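Local coordinates for protein Adp-heptose LPS heptosyltransferase II (Escherichia coli, PDB 1PSW) that catalyses transfer of the second heptose from ADP-L-glycero-beta-D-manno-heptose to the heptosyl-Kdo2-lipid A module during lipopolysaccharide core biosynthesis, at residues 3-8 / 83-88; 14-19 / 156-161; 20-25 / 48-53. All coordinates share one frame; numbering follows the deposited sequence.

From the N terminus the chain lays down strand 2-6, opens contact 1 with it, and passes into helix 11-27, whose two successive parts open contacts 2 and 3. Contact 3 closes first, when 48-53 comes back to 20-25, so its loop lies within the loops of the other two. Contact 1 closes next as 83-88 pairs with 3-8, and contact 2 last, at 156-161; these two cross, because 14-19 lies inside the loop of contact 1 and its partner 156-161 lies beyond 83-88. Together they join the two middle strands of the N-terminal sheet, lay helix 11-27 against the turn leading into edge strand 51-56, and fix to that helix the segment leading toward the second domain.

Contact 1 (3-8 / 83-88); sequences ILVIGP and RAYVLP
Ile3 to Ile6 and Arg83 to Val86 run side by side as the middle pair of strands in the parallel sheet of the N-terminal Rossmann-like domain, one of the two in the GT-B fold. Three backbone hydrogen bonds join the strands, and a fourth, Leu87 N to Ile6 O, carries the pairing one residue beyond. The shortest, Ile6 N to Tyr85 O, is 2.8 Å and almost straight at 173°.

A tightly packed part surrounds Ile6. With CG1 beside the backbone N (chi1 -55°), the CG2 branch swings the other way and meets Pro88 CD at 3.9 Å, the two side chains roughly perpendicular. Ile6 CG1 runs alongside Val86, 4.0 Å from its CG2, and Pro97 of helix 95-99 packs on both residues. Cut back to an alanine here, the side chain is likely to leave a gap under Pro97 and Val86 CG2 and Pro88 CD without their neighbour. On the opposite face Val5 CG1 touches Leu87 CD1 at 3.8 Å, and Leu87 CD1 also lies 3.9 Å from Pro8 CD; helix 11-27 covers this side, with Tyr21 on Val5 and Ser17 on Leu87.

The loose side is the Arg83 end. Its chain starts on the face of Ile3 and Val5, but the guanidinium leads off to a partly exposed position, where NH1 makes a weak hydrogen bond with Tyr28 OH. The packing closes up again at the buried Tyr85 ring, whose edge is met in plane by Ile3 CG2, 3.5 Å from Tyr85 CD2 and 3.6 Å from CE2.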
loop_
_atom_site.group_PDB
_atom_site.type_symbol
_atom_site.label_atom_id
_atom_site.label_comp_id
_atom_site.label_asym_id
_atom_site.label_seq_id
_atom_site.Cartn_x
_atom_site.Cartn_y
_atom_site.Cartn_z
ATOM N N ILE A 3 10.453 13.664 -15.183
ATOM C CA ILE A 3 9.920 12.328 -15.361
ATOM C C ILE A 3 8.424 12.245 -15.086
ATOM O O ILE A 3 7.926 12.793 -14.102
ATOM C CB ILE A 3 10.663 11.342 -14.432
ATOM C CG1 ILE A 3 12.165 11.392 -14.731
ATOM C CG2 ILE A 3 10.127 9.943 -14.620
ATOM C CD1 ILE A 3 13.034 10.686 -13.699
ATOM N N LEU A 4 7.711 11.560 -15.974
ATOM C CA LEU A 4 6.279 11.359 -15.819
ATOM C C LEU A 4 6.055 9.885 -15.518
ATOM O O LEU A 4 6.531 9.014 -16.247
ATOM C CB LEU A 4 5.526 11.728 -17.099
ATOM C CG LEU A 4 4.046 11.314 -17.111
ATOM C CD1 LEU A 4 3.292 12.062 -16.028
ATOM C CD2 LEU A 4 3.423 11.595 -18.480
ATOM N N VAL A 5 5.331 9.606 -14.442
ATOM C CA VAL A 5 5.055 8.226 -14.071
ATOM C C VAL A 5 3.560 7.946 -14.091
ATOM O O VAL A 5 2.771 8.703 -13.529
ATOM C CB VAL A 5 5.595 7.902 -12.650
ATOM C CG1 VAL A 5 5.155 6.502 -12.225
ATOM C CG2 VAL A 5 7.103 8.000 -12.632
ATOM N N ILE A 6 3.174 6.872 -14.770
ATOM C CA ILE A 6 1.778 6.479 -14.814
ATOM C C ILE A 6 1.687 5.492 -13.661
ATOM O O ILE A 6 2.156 4.359 -13.769
ATOM C CB ILE A 6 1.428 5.759 -16.136
ATOM C CG1 ILE A 6 1.802 6.636 -17.335
ATOM C CG2 ILE A 6 -0.052 5.402 -16.154
ATOM C CD1 ILE A 6 1.095 7.983 -17.383
ATOM N N GLY A 7 1.115 5.932 -12.546
ATOM C CA GLY A 7 1.030 5.071 -11.381
ATOM C C GLY A 7 -0.109 4.076 -11.393
ATOM O O GLY A 7 -1.086 4.251 -12.133
ATOM N N PRO A 8 -0.009 3.015 -10.575
ATOM C CA PRO A 8 -1.052 1.991 -10.502
ATOM C C PRO A 8 -2.290 2.505 -9.787
ATOM O O PRO A 8 -2.249 3.554 -9.147
ATOM C CB PRO A 8 -0.360 0.855 -9.761
ATOM C CG PRO A 8 0.563 1.573 -8.838
ATOM C CD PRO A 8 1.144 2.651 -9.729
ATOM N N ARG A 83 11.459 11.690 -19.667
ATOM C CA ARG A 83 11.187 10.257 -19.629
ATOM C C ARG A 83 9.797 9.957 -19.094
ATOM O O ARG A 83 9.153 10.811 -18.488
ATOM C CB ARG A 83 12.202 9.545 -18.734
ATOM C CG ARG A 83 13.642 9.648 -19.173
ATOM C CD ARG A 83 14.519 8.782 -18.284
ATOM N NE ARG A 83 15.862 8.615 -18.830
ATOM C CZ ARG A 83 16.746 7.734 -18.378
ATOM N NH1 ARG A 83 16.426 6.935 -17.368
ATOM N NH2 ARG A 83 17.947 7.648 -18.938
ATOM N N ALA A 84 9.345 8.729 -19.319
ATOM C CA ALA A 84 8.048 8.296 -18.828
ATOM C C ALA A 84 8.137 6.830 -18.419
ATOM O O ALA A 84 8.833 6.039 -19.058
ATOM C CB ALA A 84 6.986 8.480 -19.900
ATOM N N TYR A 85 7.445 6.482 -17.339
ATOM C CA TYR A 85 7.421 5.109 -16.841
ATOM C C TYR A 85 5.963 4.707 -16.665
ATOM O O TYR A 85 5.209 5.384 -15.969
ATOM C CB TYR A 85 8.152 5.001 -15.494
ATOM C CG TYR A 85 9.641 5.243 -15.571
ATOM C CD1 TYR A 85 10.530 4.199 -15.842
ATOM C CD2 TYR A 85 10.164 6.526 -15.425
ATOM C CE1 TYR A 85 11.897 4.432 -15.968
ATOM C CE2 TYR A 85 11.532 6.763 -15.553
ATOM C CZ TYR A 85 12.388 5.717 -15.825
ATOM O OH TYR A 85 13.739 5.951 -15.973
ATOM N N VAL A 86 5.567 3.614 -17.303
ATOM C CA VAL A 86 4.196 3.134 -17.202
ATOM C C VAL A 86 4.198 1.910 -16.298
ATOM O O VAL A 86 4.781 0.879 -16.642
ATOM C CB VAL A 86 3.633 2.766 -18.597
ATOM C CG1 VAL A 86 2.166 2.375 -18.493
ATOM C CG2 VAL A 86 3.792 3.947 -19.547
ATOM N N LEU A 87 3.550 2.023 -15.138
ATOM C CA LEU A 87 3.522 0.930 -14.160
ATOM C C LEU A 87 2.369 -0.049 -14.313
ATOM O O LEU A 87 2.528 -1.239 -14.057
ATOM C CB LEU A 87 3.566 1.513 -12.741
ATOM C CG LEU A 87 4.795 2.407 -12.490
ATOM C CD1 LEU A 87 4.844 2.863 -11.027
ATOM C CD2 LEU A 87 6.066 1.638 -12.847
ATOM N N PRO A 88 1.187 0.434 -14.720
ATOM C CA PRO A 88 0.085 -0.520 -14.879
ATOM C C PRO A 88 0.448 -1.429 -16.055
ATOM O O PRO A 88 1.377 -1.121 -16.803
ATOM C CB PRO A 88 -1.112 0.380 -15.189
ATOM C CG PRO A 88 -0.763 1.663 -14.485
ATOM C CD PRO A 88 0.695 1.820 -14.816
#

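Contact 2 (14-19 / 156-161)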
loop_
_atom_site.group_PDB
_atom_site.type_symbol
_atom_site.label_atom_id
_atom_site.label_comp_id
_atom_site.label_asym_id
_atom_site.label_seq_id
_atom_site.Cartn_x
_atom_site.Cartn_y
_atom_site.Cartn_z
HETATM N N MSE A 14 0.707 1.149 -5.418
HETATM C CA MSE A 14 1.168 2.532 -5.355
HETATM C C MSE A 14 2.247 2.671 -4.284
HETATM O O MSE A 14 3.240 3.371 -4.471
HETATM C CB MSE A 14 0.003 3.474 -5.032
HETATM C CG MSE A 14 0.399 4.953 -4.955
HETATM SE SE MSE A 14 1.213 5.631 -6.604
HETATM C CE MSE A 14 -0.351 5.626 -7.731
HETATM N N MSE A 15 2.051 2.005 -3.157
HETATM C CA MSE A 15 3.027 2.075 -2.089
HETATM C C MSE A 15 4.344 1.487 -2.619
HETATM O O MSE A 15 5.415 2.061 -2.416
HETATM C CB MSE A 15 2.509 1.294 -0.872
HETATM C CG MSE A 15 3.158 1.690 0.476
HETATM SE SE MSE A 15 2.861 3.549 0.959
HETATM C CE MSE A 15 4.678 4.233 0.750
HETATM N N MSE A 16 4.264 0.350 -3.312
HETATM C CA MSE A 16 5.460 -0.281 -3.863
HETATM C C MSE A 16 6.160 0.604 -4.887
HETATM O O MSE A 16 7.377 0.569 -5.001
HETATM C CB MSE A 16 5.120 -1.613 -4.545
HETATM C CG MSE A 16 4.475 -2.626 -3.655
HETATM SE SE MSE A 16 5.460 -2.812 -2.044
HETATM C CE MSE A 16 6.973 -3.699 -2.761
ATOM N N SER A 17 5.391 1.389 -5.636
ATOM C CA SER A 17 5.981 2.234 -6.661
ATOM C C SER A 17 6.892 3.293 -6.062
ATOM O O SER A 17 7.724 3.867 -6.764
ATOM C CB SER A 17 4.900 2.884 -7.530
ATOM O OG SER A 17 4.150 3.857 -6.826
ATOM N N GLN A 18 6.768 3.546 -4.764
ATOM C CA GLN A 18 7.643 4.531 -4.155
ATOM C C GLN A 18 9.094 4.081 -4.282
ATOM O O GLN A 18 9.996 4.906 -4.339
ATOM C CB GLN A 18 7.320 4.747 -2.674
ATOM C CG GLN A 18 8.051 5.960 -2.113
ATOM C CD GLN A 18 7.979 6.073 -0.605
ATOM O OE1 GLN A 18 8.299 7.119 -0.030
ATOM N NE2 GLN A 18 7.564 4.997 0.048
ATOM N N SER A 19 9.328 2.772 -4.315
ATOM C CA SER A 19 10.695 2.269 -4.445
ATOM C C SER A 19 11.326 2.720 -5.754
ATOM O O SER A 19 12.529 2.985 -5.808
ATOM C CB SER A 19 10.726 0.744 -4.370
ATOM O OG SER A 19 10.480 0.310 -3.046
ATOM N N LEU A 156 15.929 0.312 -2.125
ATOM C CA LEU A 156 15.238 1.366 -1.398
ATOM C C LEU A 156 13.767 0.986 -1.265
ATOM O O LEU A 156 12.997 1.114 -2.215
ATOM C CB LEU A 156 15.381 2.695 -2.136
ATOM C CG LEU A 156 16.846 3.090 -2.359
ATOM C CD1 LEU A 156 16.912 4.448 -3.028
ATOM C CD2 LEU A 156 17.581 3.106 -1.030
ATOM N N TRP A 157 13.393 0.509 -0.081
ATOM C CA TRP A 157 12.027 0.089 0.203
ATOM C C TRP A 157 11.096 1.273 0.411
ATOM O O TRP A 157 11.549 2.385 0.690
ATOM C CB TRP A 157 11.990 -0.764 1.476
ATOM C CG TRP A 157 12.456 -2.180 1.328
ATOM C CD1 TRP A 157 12.871 -2.805 0.183
ATOM C CD2 TRP A 157 12.488 -3.170 2.360
ATOM N NE1 TRP A 157 13.154 -4.124 0.441
ATOM C CE2 TRP A 157 12.926 -4.374 1.772
ATOM C CE3 TRP A 157 12.183 -3.156 3.730
ATOM C CZ2 TRP A 157 13.069 -5.559 2.502
ATOM C CZ3 TRP A 157 12.325 -4.338 4.458
ATOM C CH2 TRP A 157 12.764 -5.518 3.840
ATOM N N PRO A 158 9.777 1.052 0.272
ATOM C CA PRO A 158 8.852 2.170 0.484
ATOM C C PRO A 158 9.085 2.634 1.911
ATOM O O PRO A 158 9.406 1.824 2.781
ATOM C CB PRO A 158 7.483 1.526 0.319
ATOM C CG PRO A 158 7.756 0.397 -0.650
ATOM C CD PRO A 158 9.053 -0.166 -0.137
ATOM N N GLN A 159 8.905 3.923 2.153
ATOM C CA GLN A 159 9.141 4.463 3.480
ATOM C C GLN A 159 8.361 5.759 3.640
ATOM O O GLN A 159 8.411 6.635 2.781
ATOM C CB GLN A 159 10.646 4.698 3.649
ATOM C CG GLN A 159 11.085 5.266 4.978
ATOM C CD GLN A 159 12.599 5.195 5.153
ATOM O OE1 GLN A 159 13.358 5.667 4.302
ATOM N NE2 GLN A 159 13.042 4.608 6.261
ATOM N N LEU A 160 7.621 5.859 4.739
ATOM C CA LEU A 160 6.814 7.037 5.035
ATOM C C LEU A 160 7.133 7.562 6.428
ATOM O O LEU A 160 7.403 6.786 7.342
ATOM C CB LEU A 160 5.323 6.690 4.956
ATOM C CG LEU A 160 4.760 6.250 3.599
ATOM C CD1 LEU A 160 3.298 5.828 3.738
ATOM C CD2 LEU A 160 4.896 7.387 2.598
ATOM N N GLN A 161 7.090 8.879 6.590
ATOM C CA GLN A 161 7.371 9.511 7.875
ATOM C C GLN A 161 6.161 10.360 8.265
ATOM O O GLN A 161 5.488 10.924 7.406
ATOM C CB GLN A 161 8.618 10.399 7.768
ATOM C CG GLN A 161 9.880 9.679 7.276
ATOM C CD GLN A 161 10.495 8.773 8.325
ATOM O OE1 GLN A 161 10.870 9.230 9.406
ATOM N NE2 GLN A 161 10.608 7.483 8.014
#
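Met15 of helix 11-27, a selenomethionine in this crystal, reaches out to meet Leu160 tip to tip. Its CB leaves the helix across the line to the 156-161 segment, and CG stands anti to the backbone N (chi1 -159°). Bends at the next two torsions then turn the end of the chain in: SE comes to 3.6 Å from Leu160 CD1, and the terminal CE lies against the branch point, 3.5 Å from Leu160 CG, a tight carbon pair. That same methyl also touches Pro158 CB at 3.9 Å. The proline turns its CB, CG and CD toward the helix, its CG 3.4 Å from the Met15 carbonyl O. Met16, also a selenomethionine, has its SE 4.2 Å from Pro158 CG.

One turn further on, Ser19 supplies a polar anchor. Its OG donates to Leu156 O at 2.8 Å, in the carbonyl plane on a lone pair, and lies 3.3 Å from Pro158 CD. Arg22 adds another grip through Trp157 O. Farther along the segment, Leu160 pairs through its backbone with Ala278 and Met15 packs on His274, both of helix 271-278, consistent with an interdomain connection of a GT-B glycosyltransferase.

Contact 3 (20-25 / 48-53); sequences LYRTLQ and MPEVNE
Tyr21 and Met48 form a Met-aromatic contact where helix 11-27, the connection of a beta-alpha-beta crossover, packs against the type I turn from Met48 to Val51 that leads into the edge strand of the N-terminal sheet. The selenium of Met48, a selenomethionine, approaches the ring at its edge, 5.2 Å from the centroid and 87° off the ring normal, and lies 4.1 Å from Tyr21 CE2. Val51 runs alongside the same ring, with CG2 3.9 Å from Tyr21 CD2, while the phenol OH is hydrogen-bonded to Ser17 within the helix. Nearer the backbone, Tyr21 CB rests on Glu50 CB at 3.7 Å.

Of the turn residues, Glu50 buries the most surface against the helix. A bend at its second torsion (chi2 76°) brings the carboxylate over the stem of Arg22, putting OE2 3.6 Å from Arg22 CG. Gln25 lies across Glu50 from the next turn of the helix, at about a right angle. Arg22 NE is too far from OE2 for a salt bridge, and no N-H of the guanidinium points at it. A water spans the gap instead, accepting from Arg22 NE at 3.1 Å and donating to Glu50 OE2 at 2.7 Å. Arg22 NH1 meanwhile binds Trp157 O. The water therefore probably relays the attraction between the two charges, while close packing comes from the Tyr21 contacts together with the aliphatic stems of Glu50 and Arg22.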
loop_
_atom_site.group_PDB
_atom_site.type_symbol
_atom_site.label_atom_id
_atom_site.label_comp_id
_atom_site.label_asym_id
_atom_site.label_seq_id
_atom_site.Cartn_x
_atom_site.Cartn_y
_atom_site.Cartn_z
ATOM N N LEU A 20 10.528 2.787 -6.814
ATOM C CA LEU A 20 11.042 3.253 -8.090
ATOM C C LEU A 20 11.421 4.734 -7.963
ATOM O O LEU A 20 12.492 5.141 -8.415
ATOM C CB LEU A 20 10.000 3.074 -9.207
ATOM C CG LEU A 20 10.360 3.753 -10.537
ATOM C CD1 LEU A 20 11.656 3.165 -11.099
ATOM C CD2 LEU A 20 9.220 3.566 -11.533
ATOM N N TYR A 21 10.547 5.531 -7.349
ATOM C CA TYR A 21 10.812 6.966 -7.182
ATOM C C TYR A 21 12.072 7.196 -6.346
ATOM O O TYR A 21 12.891 8.061 -6.672
ATOM C CB TYR A 21 9.623 7.688 -6.523
ATOM C CG TYR A 21 8.269 7.343 -7.129
ATOM C CD1 TYR A 21 8.161 6.944 -8.459
ATOM C CD2 TYR A 21 7.105 7.370 -6.360
ATOM C CE1 TYR A 21 6.938 6.566 -9.011
ATOM C CE2 TYR A 21 5.872 7.000 -6.898
ATOM C CZ TYR A 21 5.801 6.593 -8.226
ATOM O OH TYR A 21 4.607 6.185 -8.762
ATOM N N ARG A 22 12.222 6.428 -5.268
ATOM C CA ARG A 22 13.397 6.544 -4.415
ATOM C C ARG A 22 14.640 6.142 -5.199
ATOM O O ARG A 22 15.691 6.758 -5.064
ATOM C CB ARG A 22 13.270 5.649 -3.176
ATOM C CG ARG A 22 12.248 6.095 -2.134
ATOM C CD ARG A 22 12.440 5.317 -0.843
ATOM N NE ARG A 22 13.703 5.668 -0.202
ATOM C CZ ARG A 22 14.298 4.957 0.753
ATOM N NH1 ARG A 22 13.754 3.830 1.192
ATOM N NH2 ARG A 22 15.437 5.386 1.285
ATOM N N THR A 23 14.519 5.102 -6.017
ATOM C CA THR A 23 15.653 4.641 -6.801
ATOM C C THR A 23 16.018 5.644 -7.897
ATOM O O THR A 23 17.200 5.875 -8.164
ATOM C CB THR A 23 15.372 3.256 -7.421
ATOM O OG1 THR A 23 15.041 2.336 -6.376
ATOM C CG2 THR A 23 16.599 2.734 -8.161
ATOM N N LEU A 24 15.014 6.256 -8.517
ATOM C CA LEU A 24 15.263 7.232 -9.575
ATOM C C LEU A 24 16.056 8.428 -9.070
ATOM O O LEU A 24 16.944 8.927 -9.754
ATOM C CB LEU A 24 13.943 7.719 -10.175
ATOM C CG LEU A 24 13.226 6.752 -11.119
ATOM C CD1 LEU A 24 11.829 7.266 -11.406
ATOM C CD2 LEU A 24 14.019 6.594 -12.400
ATOM N N GLN A 25 15.727 8.889 -7.871
ATOM C CA GLN A 25 16.412 10.027 -7.291
ATOM C C GLN A 25 17.805 9.681 -6.788
ATOM O O GLN A 25 18.628 10.563 -6.558
ATOM C CB GLN A 25 15.553 10.625 -6.185
ATOM C CG GLN A 25 14.249 11.191 -6.748
ATOM C CD GLN A 25 13.601 12.221 -5.851
ATOM O OE1 GLN A 25 12.903 13.123 -6.322
ATOM N NE2 GLN A 25 13.826 12.096 -4.550
HETATM N N MSE A 48 4.491 11.186 -0.020
HETATM C CA MSE A 48 5.784 10.764 -0.568
HETATM C C MSE A 48 6.601 11.981 -0.994
HETATM O O MSE A 48 6.213 12.713 -1.910
HETATM C CB MSE A 48 5.578 9.857 -1.786
HETATM C CG MSE A 48 4.867 8.552 -1.485
HETATM SE SE MSE A 48 4.568 7.563 -3.095
HETATM C CE MSE A 48 2.993 6.527 -2.556
ATOM N N PRO A 49 7.735 12.228 -0.316
ATOM C CA PRO A 49 8.595 13.369 -0.642
ATOM C C PRO A 49 9.274 13.296 -2.010
ATOM O O PRO A 49 9.708 14.314 -2.549
ATOM C CB PRO A 49 9.596 13.388 0.514
ATOM C CG PRO A 49 9.706 11.948 0.884
ATOM C CD PRO A 49 8.268 11.481 0.835
ATOM N N GLU A 50 9.370 12.091 -2.562
ATOM C CA GLU A 50 9.996 11.900 -3.865
ATOM C C GLU A 50 9.123 12.414 -5.009
ATOM O O GLU A 50 9.616 12.660 -6.114
ATOM C CB GLU A 50 10.293 10.414 -4.108
ATOM C CG GLU A 50 11.215 9.748 -3.084
ATOM C CD GLU A 50 10.535 9.446 -1.756
ATOM O OE1 GLU A 50 9.287 9.324 -1.722
ATOM O OE2 GLU A 50 11.257 9.307 -0.743
ATOM N N VAL A 51 7.831 12.578 -4.743
ATOM C CA VAL A 51 6.892 13.032 -5.765
ATOM C C VAL A 51 6.744 14.549 -5.830
ATOM O O VAL A 51 6.404 15.198 -4.843
ATOM C CB VAL A 51 5.505 12.391 -5.553
ATOM C CG1 VAL A 51 4.496 12.978 -6.529
ATOM C CG2 VAL A 51 5.615 10.887 -5.746
ATOM N N ASN A 52 7.006 15.105 -7.007
ATOM C CA ASN A 52 6.911 16.540 -7.210
ATOM C C ASN A 52 5.465 16.997 -7.291
ATOM O O ASN A 52 5.049 17.888 -6.553
ATOM C CB ASN A 52 7.640 16.952 -8.492
ATOM C CG ASN A 52 7.486 18.435 -8.799
ATOM O OD1 ASN A 52 7.818 19.286 -7.971
ATOM N ND2 ASN A 52 6.985 18.750 -9.991
ATOM N N GLU A 53 4.700 16.384 -8.187
ATOM C CA GLU A 53 3.306 16.763 -8.370
ATOM C C GLU A 53 2.426 15.595 -8.802
ATOM O O GLU A 53 2.877 14.683 -9.495
ATOM C CB GLU A 53 3.214 17.869 -9.419
ATOM C CG GLU A 53 1.838 18.489 -9.554
ATOM C CD GLU A 53 1.724 19.394 -10.763
ATOM O OE1 GLU A 53 2.582 20.289 -10.922
ATOM O OE2 GLU A 53 0.772 19.210 -11.553
HETATM O O HOH W 1 13.905 8.753 -0.596
#